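Local coordinates for hydrogenase maturation factor (Thermoanaerobacter tengcongensis, PDB 3VTI), which probably dehydrates a carbamoyl group received from its partner HypF to a nitrile, at the expense of ATP, during maturation of [NiFe]-hydrogenases, at residues 61-66 with 197-202; 147-152 with 252-257; 225-230 with 279-284. One frame throughout, in Å; residues are numbered along the deposited sequence.

Interaction 1. Residues 61-66 with 197-202. With MG (magnesium ion), chain K.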
# COMPACT_ATOMS: atom_id res chain seq x y z
N ALA C 61 -13.62 2.33 16.54
CA ALA C 61 -13.25 2.66 17.91
C ALA C 61 -14.47 2.92 18.82
O ALA C 61 -14.33 3.01 20.05
CB ALA C 61 -12.30 3.84 17.94
N SER C 62 -15.65 3.04 18.20
CA SER C 62 -16.89 3.31 18.94
C SER C 62 -17.72 2.04 19.09
O SER C 62 -18.52 1.94 20.02
CB SER C 62 -17.73 4.38 18.22
OG SER C 62 -17.00 5.57 17.96
N MET C 63 -17.51 1.09 18.19
CA MET C 63 -18.34 -0.13 18.09
C MET C 63 -18.37 -0.98 19.37
O MET C 63 -19.11 -1.96 19.46
CB MET C 63 -17.89 -1.00 16.93
CG MET C 63 -18.05 -0.34 15.59
SD MET C 63 -19.77 0.02 15.24
CE MET C 63 -19.59 1.37 14.09
N ARG C 64 -17.57 -0.58 20.34
CA ARG C 64 -17.46 -1.30 21.58
C ARG C 64 -18.25 -0.57 22.68
O ARG C 64 -18.27 -1.00 23.82
CB ARG C 64 -15.98 -1.45 21.93
CG ARG C 64 -15.62 -2.71 22.65
CD ARG C 64 -15.91 -3.99 21.85
NE ARG C 64 -16.00 -5.10 22.79
CZ ARG C 64 -14.97 -5.84 23.18
NH1 ARG C 64 -13.76 -5.61 22.68
NH2 ARG C 64 -15.14 -6.82 24.06
N GLY C 65 -18.94 0.50 22.29
CA GLY C 65 -19.69 1.35 23.24
C GLY C 65 -18.81 2.46 23.80
O GLY C 65 -18.74 2.68 25.03
N ALA C 66 -18.12 3.16 22.90
CA ALA C 66 -17.04 4.04 23.29
C ALA C 66 -17.03 5.37 22.54
O ALA C 66 -17.50 5.46 21.41
CB ALA C 66 -15.70 3.33 23.14
N LEU C 197 -22.76 -3.81 18.25
CA LEU C 197 -22.60 -2.72 17.32
C LEU C 197 -21.52 -3.09 16.33
O LEU C 197 -20.41 -3.44 16.72
CB LEU C 197 -22.21 -1.43 18.05
CG LEU C 197 -23.25 -0.70 18.91
CD1 LEU C 197 -22.60 0.45 19.65
CD2 LEU C 197 -24.42 -0.20 18.09
N ARG C 198 -21.85 -3.05 15.04
CA ARG C 198 -20.84 -3.26 13.99
C ARG C 198 -21.21 -2.55 12.70
O ARG C 198 -22.36 -2.59 12.26
CB ARG C 198 -20.61 -4.76 13.73
CG ARG C 198 -19.54 -5.03 12.69
CD ARG C 198 -19.00 -6.45 12.80
NE ARG C 198 -18.13 -6.61 13.97
CZ ARG C 198 -17.50 -7.73 14.31
NH1 ARG C 198 -17.62 -8.83 13.57
NH2 ARG C 198 -16.75 -7.75 15.39
N ASP C 199 -20.22 -1.91 12.09
CA ASP C 199 -20.39 -1.30 10.78
C ASP C 199 -20.19 -2.32 9.65
O ASP C 199 -19.18 -3.02 9.62
CB ASP C 199 -19.45 -0.09 10.62
CG ASP C 199 -17.99 -0.43 10.88
OD1 ASP C 199 -17.69 -1.41 11.61
OD2 ASP C 199 -17.14 0.33 10.36
N PRO C 200 -21.18 -2.42 8.73
CA PRO C 200 -21.13 -3.45 7.69
C PRO C 200 -20.25 -2.94 6.56
O PRO C 200 -20.74 -2.33 5.60
CB PRO C 200 -22.59 -3.59 7.25
CG PRO C 200 -23.33 -2.39 7.82
CD PRO C 200 -22.34 -1.53 8.56
N THR C 201 -18.95 -3.16 6.70
CA THR C 201 -17.98 -2.73 5.71
C THR C 201 -17.70 -3.92 4.78
O THR C 201 -18.64 -4.51 4.22
CB THR C 201 -16.70 -2.17 6.38
OG1 THR C 201 -16.25 -3.09 7.37
CG2 THR C 201 -16.97 -0.83 7.07
N ARG C 202 -16.45 -4.31 4.62
CA ARG C 202 -16.10 -5.44 3.75
C ARG C 202 -17.01 -6.67 3.91
O ARG C 202 -16.90 -7.40 4.91
CB ARG C 202 -14.64 -5.86 3.97
CG ARG C 202 -14.20 -7.05 3.09
CD ARG C 202 -13.38 -6.59 1.85
NE ARG C 202 -13.04 -7.71 0.94
CZ ARG C 202 -12.26 -8.75 1.24
NH1 ARG C 202 -11.71 -8.87 2.46
NH2 ARG C 202 -12.02 -9.69 0.33
MG MG K . -15.63 -2.60 11.82
O HOH W 1 -14.06 -4.35 12.26
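The loop at Met63 comes closest to strand 194-198 at Leu197, with 5.0 Å between their CA atoms, and no hydrogen bond joins the two backbones. The contact is carried by the Met63 side chain, which is laid along the segment from Leu197 to Asp199. Its CG stands anti to the carbonyl carbon (chi1 -63°) and the chain bends at chi2, which brings the sulfur alongside the strand. Met63 SD lies 3.7 Å from Arg198 CA; Leu197 CB is 4.0 Å from Met63 SD. The Met63 side chain runs roughly perpendicular to that of Asp199, and Met63 CE touches Asp199 CB at 3.8 Å. An alanine in place of Met63 would remove this thioether arm and would probably leave a gap against Asp199 CB and strand 194-198, with less packing behind the metal ligand. Asp199 OD1 binds the magnesium ion at 2.4 Å, while Asp199 OD2 stays 3.6 Å away; water 1, Asp22 and Asp60 are further ligands. Arg198, turned away from the loop, forms a salt bridge with Asp22 and so acts as a second-shell residue. Met63 and Asp199 thus join the N-terminal and C-terminal family regions of this AIR synthase-related protein beside their metal. Helix 181-187 packs on Met63 and Leu197 through Ile184, while helix 204-216 covers Arg198 and Pro200.

Interaction 2. Residues 147-152 with 252-257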
# COMPACT_ATOMS: atom_id res chain seq x y z
N VAL C 147 -32.76 -6.58 15.69
CA VAL C 147 -31.68 -6.10 14.85
C VAL C 147 -32.15 -4.85 14.11
O VAL C 147 -33.20 -4.87 13.47
CB VAL C 147 -31.26 -7.16 13.82
CG1 VAL C 147 -29.96 -6.75 13.14
CG2 VAL C 147 -31.10 -8.50 14.49
N LEU C 148 -31.36 -3.79 14.21
CA LEU C 148 -31.61 -2.56 13.48
C LEU C 148 -30.43 -2.19 12.59
O LEU C 148 -29.28 -2.59 12.85
CB LEU C 148 -31.90 -1.41 14.45
CG LEU C 148 -33.15 -1.53 15.33
CD1 LEU C 148 -32.84 -2.23 16.64
CD2 LEU C 148 -33.70 -0.15 15.60
N ILE C 149 -30.71 -1.43 11.53
CA ILE C 149 -29.68 -0.80 10.71
C ILE C 149 -29.90 0.71 10.75
O ILE C 149 -31.05 1.16 10.65
CB ILE C 149 -29.70 -1.31 9.24
CG1 ILE C 149 -28.54 -0.72 8.44
CG2 ILE C 149 -31.00 -0.94 8.55
CD1 ILE C 149 -27.31 -1.55 8.45
N SER C 150 -28.82 1.48 10.88
CA SER C 150 -28.91 2.94 11.01
C SER C 150 -29.34 3.70 9.76
O SER C 150 -29.67 4.88 9.84
CB SER C 150 -27.57 3.50 11.50
OG SER C 150 -26.51 3.18 10.61
N GLY C 151 -29.33 3.04 8.60
CA GLY C 151 -29.71 3.67 7.33
C GLY C 151 -29.61 2.75 6.12
O GLY C 151 -29.50 1.53 6.26
N THR C 152 -29.64 3.34 4.93
CA THR C 152 -29.70 2.58 3.69
C THR C 152 -28.48 1.70 3.50
O THR C 152 -27.37 2.03 3.95
CB THR C 152 -29.87 3.49 2.46
OG1 THR C 152 -28.83 4.47 2.46
CG2 THR C 152 -31.23 4.19 2.45
N LYS C 252 -22.82 3.49 8.12
CA LYS C 252 -23.91 2.70 8.73
C LYS C 252 -23.45 1.82 9.89
O LYS C 252 -22.31 1.37 9.95
CB LYS C 252 -24.64 1.84 7.69
CG LYS C 252 -25.13 2.59 6.45
CD LYS C 252 -26.22 3.59 6.78
CE LYS C 252 -26.18 4.80 5.83
NZ LYS C 252 -26.30 4.44 4.39
N VAL C 253 -24.35 1.59 10.83
CA VAL C 253 -24.08 0.63 11.89
C VAL C 253 -25.26 -0.33 12.03
O VAL C 253 -26.42 0.09 11.94
CB VAL C 253 -23.73 1.33 13.24
CG1 VAL C 253 -24.91 2.18 13.78
CG2 VAL C 253 -23.24 0.31 14.30
N VAL C 254 -24.94 -1.61 12.20
CA VAL C 254 -25.90 -2.64 12.58
C VAL C 254 -25.97 -2.71 14.09
O VAL C 254 -24.94 -2.82 14.77
CB VAL C 254 -25.48 -4.02 12.04
CG1 VAL C 254 -26.37 -5.15 12.61
CG2 VAL C 254 -25.51 -4.02 10.51
N VAL C 255 -27.18 -2.66 14.62
CA VAL C 255 -27.38 -2.64 16.06
C VAL C 255 -28.25 -3.79 16.53
O VAL C 255 -29.31 -4.02 16.00
CB VAL C 255 -28.10 -1.36 16.50
CG1 VAL C 255 -27.97 -1.16 18.00
CG2 VAL C 255 -27.59 -0.16 15.74
N VAL C 256 -27.79 -4.48 17.56
CA VAL C 256 -28.62 -5.46 18.24
C VAL C 256 -28.98 -4.92 19.63
O VAL C 256 -28.11 -4.42 20.34
CB VAL C 256 -27.89 -6.83 18.34
CG1 VAL C 256 -28.82 -7.89 18.87
CG2 VAL C 256 -27.38 -7.25 16.97
N VAL C 257 -30.26 -5.01 20.00
CA VAL C 257 -30.76 -4.47 21.28
C VAL C 257 -31.71 -5.41 22.00
O VAL C 257 -32.25 -6.34 21.40
CB VAL C 257 -31.52 -3.12 21.10
CG1 VAL C 257 -30.63 -2.05 20.54
CG2 VAL C 257 -32.74 -3.29 20.21
O HOH W 2 -27.09 6.87 3.22
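Lys252 NZ is gripped by several groups beyond the end of the paired strands: it donates to Thr152 O at 2.7 Å and to Thr152 OG1 at 3.2 Å, is hydrogen-bonded to water 2, and forms a salt bridge with Asp176. The ammonium lies 22° out of the plane of the Thr152 carbonyl. Thr152 OG1 also bonds to Asp155 and accepts from the same water, so the lysine's charge sits in a polar cluster that is likely to stabilise it. To get there the lysine chain bends at chi2, chi3 and chi4. Lys252 CD passes 3.5 Å from Gly151 CA, and a beta carbon on the glycine would run into Lys252 CE. At Ser150, OG accepts from Val253 N at 2.7 Å along a nearly straight bond, while Ser150 N donates back to Val253 O at 3.0 Å. The pairing then becomes a regular antiparallel ladder within the mixed sheet of the C-terminal family region, where strand 146-149 lies between 254-257 and 279-285. Leu148 and Val255 are its hydrogen-bonded pair, each N-H donating to the other's O with N-H...O angles of 172° and 175°. One face of the ladder carries Val147, Ile149 and Val254. Ile149 extends CD1 obliquely across Val254 to reach CG2 at 3.7 Å, and Val147 CG1 meets the other branch, CG1. Towards helix 262-270, on the reverse face, Leu148 crosses Val257 at about a right angle, its CD1 3.7 Å from Val257 CG2.

Interaction 3. Residues 225-230 with 279-284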
# COMPACT_ATOMS: atom_id res chain seq x y z
N GLU C 225 -38.89 -6.59 3.07
CA GLU C 225 -39.68 -5.36 3.02
C GLU C 225 -39.21 -4.26 3.97
O GLU C 225 -39.53 -3.08 3.77
CB GLU C 225 -41.16 -5.65 3.29
CG GLU C 225 -41.44 -6.58 4.47
CD GLU C 225 -41.25 -8.06 4.10
OE1 GLU C 225 -41.96 -8.52 3.18
OE2 GLU C 225 -40.39 -8.74 4.70
N LYS C 226 -38.46 -4.64 5.00
CA LYS C 226 -38.00 -3.70 6.02
C LYS C 226 -36.59 -3.18 5.77
O LYS C 226 -36.12 -2.33 6.52
CB LYS C 226 -38.08 -4.33 7.41
CG LYS C 226 -39.50 -4.41 7.99
CD LYS C 226 -40.03 -3.02 8.36
CE LYS C 226 -41.55 -3.00 8.45
NZ LYS C 226 -42.18 -3.03 7.09
N LEU C 227 -35.93 -3.66 4.73
CA LEU C 227 -34.54 -3.26 4.44
C LEU C 227 -34.48 -1.93 3.69
O LEU C 227 -35.06 -1.81 2.60
CB LEU C 227 -33.79 -4.36 3.69
CG LEU C 227 -33.64 -5.72 4.38
CD1 LEU C 227 -33.14 -6.80 3.41
CD2 LEU C 227 -32.74 -5.63 5.61
N PRO C 228 -33.79 -0.93 4.27
CA PRO C 228 -33.67 0.38 3.64
C PRO C 228 -32.60 0.41 2.55
O PRO C 228 -31.47 -0.05 2.77
CB PRO C 228 -33.29 1.31 4.80
CG PRO C 228 -32.61 0.44 5.77
CD PRO C 228 -33.18 -0.95 5.61
N VAL C 229 -32.96 0.95 1.40
CA VAL C 229 -32.05 0.97 0.26
C VAL C 229 -32.51 2.04 -0.72
O VAL C 229 -33.69 2.07 -1.10
CB VAL C 229 -31.97 -0.44 -0.43
CG1 VAL C 229 -33.36 -0.98 -0.78
CG2 VAL C 229 -31.04 -0.41 -1.64
N LYS C 230 -31.58 2.92 -1.10
CA LYS C 230 -31.87 3.96 -2.09
C LYS C 230 -32.21 3.31 -3.41
O LYS C 230 -31.59 2.32 -3.79
CB LYS C 230 -30.69 4.92 -2.26
CG LYS C 230 -30.37 5.75 -1.02
CD LYS C 230 -29.25 6.75 -1.27
CE LYS C 230 -28.57 7.16 0.04
NZ LYS C 230 -29.39 8.05 0.90
N GLU C 279 -34.07 1.54 10.24
CA GLU C 279 -35.17 0.58 10.33
C GLU C 279 -34.84 -0.59 11.25
O GLU C 279 -33.69 -1.04 11.33
CB GLU C 279 -35.53 0.02 8.93
CG GLU C 279 -35.92 1.06 7.86
CD GLU C 279 -37.37 1.55 7.96
OE1 GLU C 279 -37.82 2.20 6.99
OE2 GLU C 279 -38.06 1.28 8.98
N ILE C 280 -35.86 -1.06 11.96
CA ILE C 280 -35.88 -2.39 12.55
C ILE C 280 -35.92 -3.35 11.36
O ILE C 280 -36.83 -3.27 10.52
CB ILE C 280 -37.16 -2.58 13.41
CG1 ILE C 280 -37.15 -1.62 14.62
CG2 ILE C 280 -37.34 -4.05 13.85
CD1 ILE C 280 -38.40 -1.65 15.47
N ILE C 281 -34.94 -4.25 11.27
CA ILE C 281 -34.83 -5.14 10.10
C ILE C 281 -34.99 -6.64 10.38
O ILE C 281 -35.23 -7.41 9.46
CB ILE C 281 -33.52 -4.90 9.29
CG1 ILE C 281 -32.29 -5.15 10.17
CG2 ILE C 281 -33.52 -3.50 8.67
CD1 ILE C 281 -31.01 -5.38 9.40
N GLY C 282 -34.87 -7.04 11.65
CA GLY C 282 -34.94 -8.45 11.98
C GLY C 282 -34.92 -8.79 13.45
O GLY C 282 -35.13 -7.92 14.31
N GLU C 283 -34.68 -10.07 13.73
CA GLU C 283 -34.75 -10.65 15.07
C GLU C 283 -33.70 -11.75 15.20
O GLU C 283 -33.45 -12.50 14.26
CB GLU C 283 -36.16 -11.21 15.36
CG GLU C 283 -36.44 -11.49 16.83
CD GLU C 283 -37.81 -12.11 17.11
OE1 GLU C 283 -38.08 -13.24 16.63
OE2 GLU C 283 -38.61 -11.49 17.84
N VAL C 284 -33.10 -11.85 16.39
CA VAL C 284 -32.13 -12.88 16.71
C VAL C 284 -32.84 -14.21 17.05
O VAL C 284 -33.66 -14.28 17.97
CB VAL C 284 -31.23 -12.44 17.88
CG1 VAL C 284 -30.30 -13.55 18.31
CG2 VAL C 284 -30.43 -11.20 17.50
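A classic beta bulge in strand 279-285, where Ile281 and Gly282 both face Val147 of the adjacent strand, marks the place where Lys226, at the end of a 3-10 turn, and the loop residues Leu227 and Pro228 pack on its first half. Ile281 is central to the contact. Ile281 CG2, anti to the carbonyl carbon while CG1 lies between backbone N and carbonyl (chi1 60°), is 3.6 Å from Lys226 O. The same methyl, Ile281 CG2, meets Leu227 CD2 at 3.8 Å and Pro228 CD at 4.0 Å. Leu227 starts out away from the strand but its end returns, and the Leu227 and Ile281 side chains lie roughly perpendicular, with Leu227 CD2 at the crossing. Strand 279-285 runs antiparallel to both neighbours, 146-149 and 219-223, in the sheet of the C-terminal family region; the loop follows 219-223 and leads past the strand's first residues to helix 231-240, with Lys230 at its N-cap. Nearer the strand's start, Pro228 and Glu279 lie alongside, pointing opposite ways, with Pro228 CG 4.0 Å from Glu279 CG. Lys226 O rests against Glu279 CB at 3.4 Å, a van der Waals contact; no hydrogen bond joins the two segments. Lys226 CB lies 3.5 Å from Ile280 O, and the end of the lysine turns off from the strand. Lys226 NZ remains 6.3 Å from Glu279 OE2, too far for a salt bridge.

The three contacts step outward from the magnesium ion, each having at least one segment on a strand of the same sheet. Interactions 1 and 2, their centres 10 Å apart, meet through neighbouring strands: Arg198 O lies 2.8 Å from Val254 N, a probable hydrogen bond, and Met63 SD packs on Val253 CG2 at 3.6 Å. The side chain of Val253 is about 9 Å from the magnesium ion. Interactions 2 and 3, 8 Å between centres, share the next strand boundary, where Val147 O lies 2.9 Å from Ile281 N and Ile149 CG2 3.5 Å from Pro228 CG. Interaction 3, centred about 18 Å from interaction 1, does not touch it and lies away from the metal site.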